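Local atomic coordinates of glycoside hydrolase family 31 (Trueperella pyogenes, PDB entry 5I0F), a protein that degrades cycloalternan, a cyclic glucose oligosaccharide, as a family 31 glycoside hydrolase that works through a covalent glycosyl-enzyme intermediate. Residues R45-W50 against T106-A111. Residues are numbered along the deposited sequence; the frame is centred on the assembly and turned at random.
Sequences RCFVLW and TYYFEA
R45, F47 and L49 pair with E110, Y108 and T106 as antiparallel hydrogen-bonded pairs, a ladder of six backbone bonds that slackens at its far end, where T106 N stands 3.3 Å from L49 O. On the face carrying these residues, the rings of F47 and Y108 run almost parallel (7°) but offset so far that they barely overlap, centroids separated by 4.9 Å. The offset sets CB of F47 over the Y108 ring in a CH-pi contact, 3.8 Å from its centroid, while Y108 OH sits over the rim of the F47 ring. Y108 reaches across because its chi1 of 70° tucks CG in between its own backbone N and C. Beyond F47, whose CE1 edge meets E110 CB near the ring plane, R45 NH1 and E110 OE2 form a 3.2 Å salt bridge. L49 CD1 packs on T106 CG2 at 3.6 Å. On the buried face, C46 SG meets the F109 ring obliquely, 3.8 Å from CE1; Y107 OH is hydrogen-bonded to H4 NE2. Strands 54-62 and 118-126 flank the pair in the N-terminal domain. The outer face joins aromatic packing to an ion pair, whose partly exposed setting probably moderates its strength, while sulfur and rings line the inner one.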
loop_
_atom_site.group_PDB
_atom_site.type_symbol
_atom_site.label_atom_id
_atom_site.label_comp_id
_atom_site.label_asym_id
_atom_site.label_seq_id
_atom_site.Cartn_x
_atom_site.Cartn_y
_atom_site.Cartn_z
ATOM N N ARG A 45 37.114 -17.069 -2.859
ATOM C CA ARG A 45 36.881 -18.306 -2.133
ATOM C C ARG A 45 36.193 -18.040 -0.815
ATOM O O ARG A 45 36.405 -17.008 -0.188
ATOM C CB ARG A 45 38.199 -19.066 -1.925
ATOM C CG ARG A 45 38.803 -19.493 -3.256
ATOM C CD ARG A 45 40.072 -20.316 -3.166
ATOM N NE ARG A 45 41.084 -19.688 -2.326
ATOM C CZ ARG A 45 42.402 -19.839 -2.463
ATOM N NH1 ARG A 45 43.204 -19.205 -1.607
ATOM N NH2 ARG A 45 42.936 -20.581 -3.444
ATOM N N CYS A 46 35.329 -18.966 -0.425
ATOM C CA CYS A 46 34.659 -18.931 0.869
ATOM C C CYS A 46 35.263 -20.021 1.748
ATOM O O CYS A 46 35.213 -21.210 1.398
ATOM C CB CYS A 46 33.160 -19.179 0.697
ATOM S SG CYS A 46 32.246 -19.070 2.247
ATOM N N PHE A 47 35.824 -19.620 2.881
ATOM C CA PHE A 47 36.372 -20.556 3.865
ATOM C C PHE A 47 35.350 -20.760 4.980
ATOM O O PHE A 47 34.974 -19.781 5.640
ATOM C CB PHE A 47 37.648 -19.987 4.480
ATOM C CG PHE A 47 38.806 -19.923 3.530
ATOM C CD1 PHE A 47 38.917 -18.879 2.628
ATOM C CD2 PHE A 47 39.795 -20.907 3.543
ATOM C CE1 PHE A 47 39.992 -18.810 1.751
ATOM C CE2 PHE A 47 40.874 -20.846 2.665
ATOM C CZ PHE A 47 40.971 -19.790 1.772
ATOM N N VAL A 48 34.895 -21.999 5.173
ATOM C CA VAL A 48 33.908 -22.320 6.210
ATOM C C VAL A 48 34.595 -23.181 7.269
ATOM O O VAL A 48 35.070 -24.275 6.970
ATOM C CB VAL A 48 32.676 -23.061 5.636
ATOM C CG1 VAL A 48 31.610 -23.241 6.710
ATOM C CG2 VAL A 48 32.080 -22.323 4.442
ATOM N N LEU A 49 34.644 -22.680 8.501
ATOM C CA LEU A 49 35.310 -23.363 9.612
ATOM C C LEU A 49 34.271 -24.060 10.523
ATOM O O LEU A 49 33.630 -23.424 11.365
ATOM C CB LEU A 49 36.174 -22.371 10.406
ATOM C CG LEU A 49 37.026 -21.348 9.619
ATOM C CD1 LEU A 49 37.731 -20.358 10.551
ATOM C CD2 LEU A 49 38.045 -22.027 8.701
ATOM N N TRP A 50 34.102 -25.364 10.316
ATOM C CA TRP A 50 33.247 -26.219 11.166
ATOM C C TRP A 50 34.030 -26.622 12.439
ATOM O O TRP A 50 35.260 -26.514 12.466
ATOM C CB TRP A 50 32.806 -27.484 10.403
ATOM C CG TRP A 50 32.333 -27.271 8.975
ATOM C CD1 TRP A 50 33.067 -27.413 7.821
ATOM C CD2 TRP A 50 31.017 -26.920 8.567
ATOM N NE1 TRP A 50 32.282 -27.153 6.717
ATOM C CE2 TRP A 50 31.018 -26.854 7.148
ATOM C CE3 TRP A 50 29.833 -26.653 9.258
ATOM C CZ2 TRP A 50 29.886 -26.533 6.421
ATOM C CZ3 TRP A 50 28.717 -26.334 8.542
ATOM C CH2 TRP A 50 28.748 -26.266 7.130
ATOM N N THR A 106 31.850 -20.699 11.387
ATOM C CA THR A 106 32.127 -19.333 11.015
ATOM C C THR A 106 32.607 -19.361 9.558
ATOM O O THR A 106 33.107 -20.390 9.096
ATOM C CB THR A 106 33.147 -18.710 11.998
ATOM O OG1 THR A 106 33.226 -17.309 11.761
ATOM C CG2 THR A 106 34.508 -19.295 11.838
ATOM N N TYR A 107 32.433 -18.270 8.824
ATOM C CA TYR A 107 32.946 -18.213 7.449
ATOM C C TYR A 107 33.492 -16.844 7.110
ATOM O O TYR A 107 33.148 -15.849 7.742
ATOM C CB TYR A 107 31.891 -18.670 6.403
ATOM C CG TYR A 107 30.638 -17.819 6.360
ATOM C CD1 TYR A 107 29.583 -18.051 7.234
ATOM C CD2 TYR A 107 30.515 -16.767 5.451
ATOM C CE1 TYR A 107 28.444 -17.248 7.214
ATOM C CE2 TYR A 107 29.379 -15.963 5.420
ATOM C CZ TYR A 107 28.338 -16.209 6.298
ATOM O OH TYR A 107 27.215 -15.398 6.286
ATOM N N TYR A 108 34.386 -16.822 6.124
ATOM C CA TYR A 108 34.931 -15.585 5.596
ATOM C C TYR A 108 35.287 -15.763 4.132
ATOM O O TYR A 108 35.334 -16.889 3.627
ATOM C CB TYR A 108 36.126 -15.117 6.428
ATOM C CG TYR A 108 37.399 -15.952 6.306
ATOM C CD1 TYR A 108 38.345 -15.668 5.331
ATOM C CD2 TYR A 108 37.659 -17.007 7.193
ATOM C CE1 TYR A 108 39.511 -16.422 5.220
ATOM C CE2 TYR A 108 38.820 -17.764 7.088
ATOM C CZ TYR A 108 39.736 -17.457 6.101
ATOM O OH TYR A 108 40.873 -18.190 5.973
ATOM N N PHE A 109 35.527 -14.649 3.461
ATOM C CA PHE A 109 35.819 -14.639 2.035
ATOM C C PHE A 109 37.217 -14.112 1.778
ATOM O O PHE A 109 37.698 -13.266 2.518
ATOM C CB PHE A 109 34.813 -13.770 1.304
ATOM C CG PHE A 109 33.394 -14.208 1.508
ATOM C CD1 PHE A 109 32.840 -15.207 0.705
ATOM C CD2 PHE A 109 32.620 -13.649 2.507
ATOM C CE1 PHE A 109 31.525 -15.610 0.893
ATOM C CE2 PHE A 109 31.321 -14.063 2.717
ATOM C CZ PHE A 109 30.770 -15.041 1.906
ATOM N N GLU A 110 37.828 -14.605 0.711
ATOM C CA GLU A 110 39.123 -14.157 0.274
ATOM C C GLU A 110 39.106 -13.978 -1.241
ATOM O O GLU A 110 38.770 -14.913 -1.977
ATOM C CB GLU A 110 40.160 -15.185 0.696
ATOM C CG GLU A 110 41.574 -14.677 0.741
ATOM C CD GLU A 110 42.551 -15.802 0.986
ATOM O OE1 GLU A 110 42.921 -16.020 2.153
ATOM O OE2 GLU A 110 42.908 -16.497 0.013
ATOM N N ALA A 111 39.472 -12.783 -1.710
ATOM C CA ALA A 111 39.492 -12.473 -3.140
ATOM C C ALA A 111 40.899 -12.143 -3.601
ATOM O O ALA A 111 41.698 -11.629 -2.820
ATOM C CB ALA A 111 38.579 -11.288 -3.427
#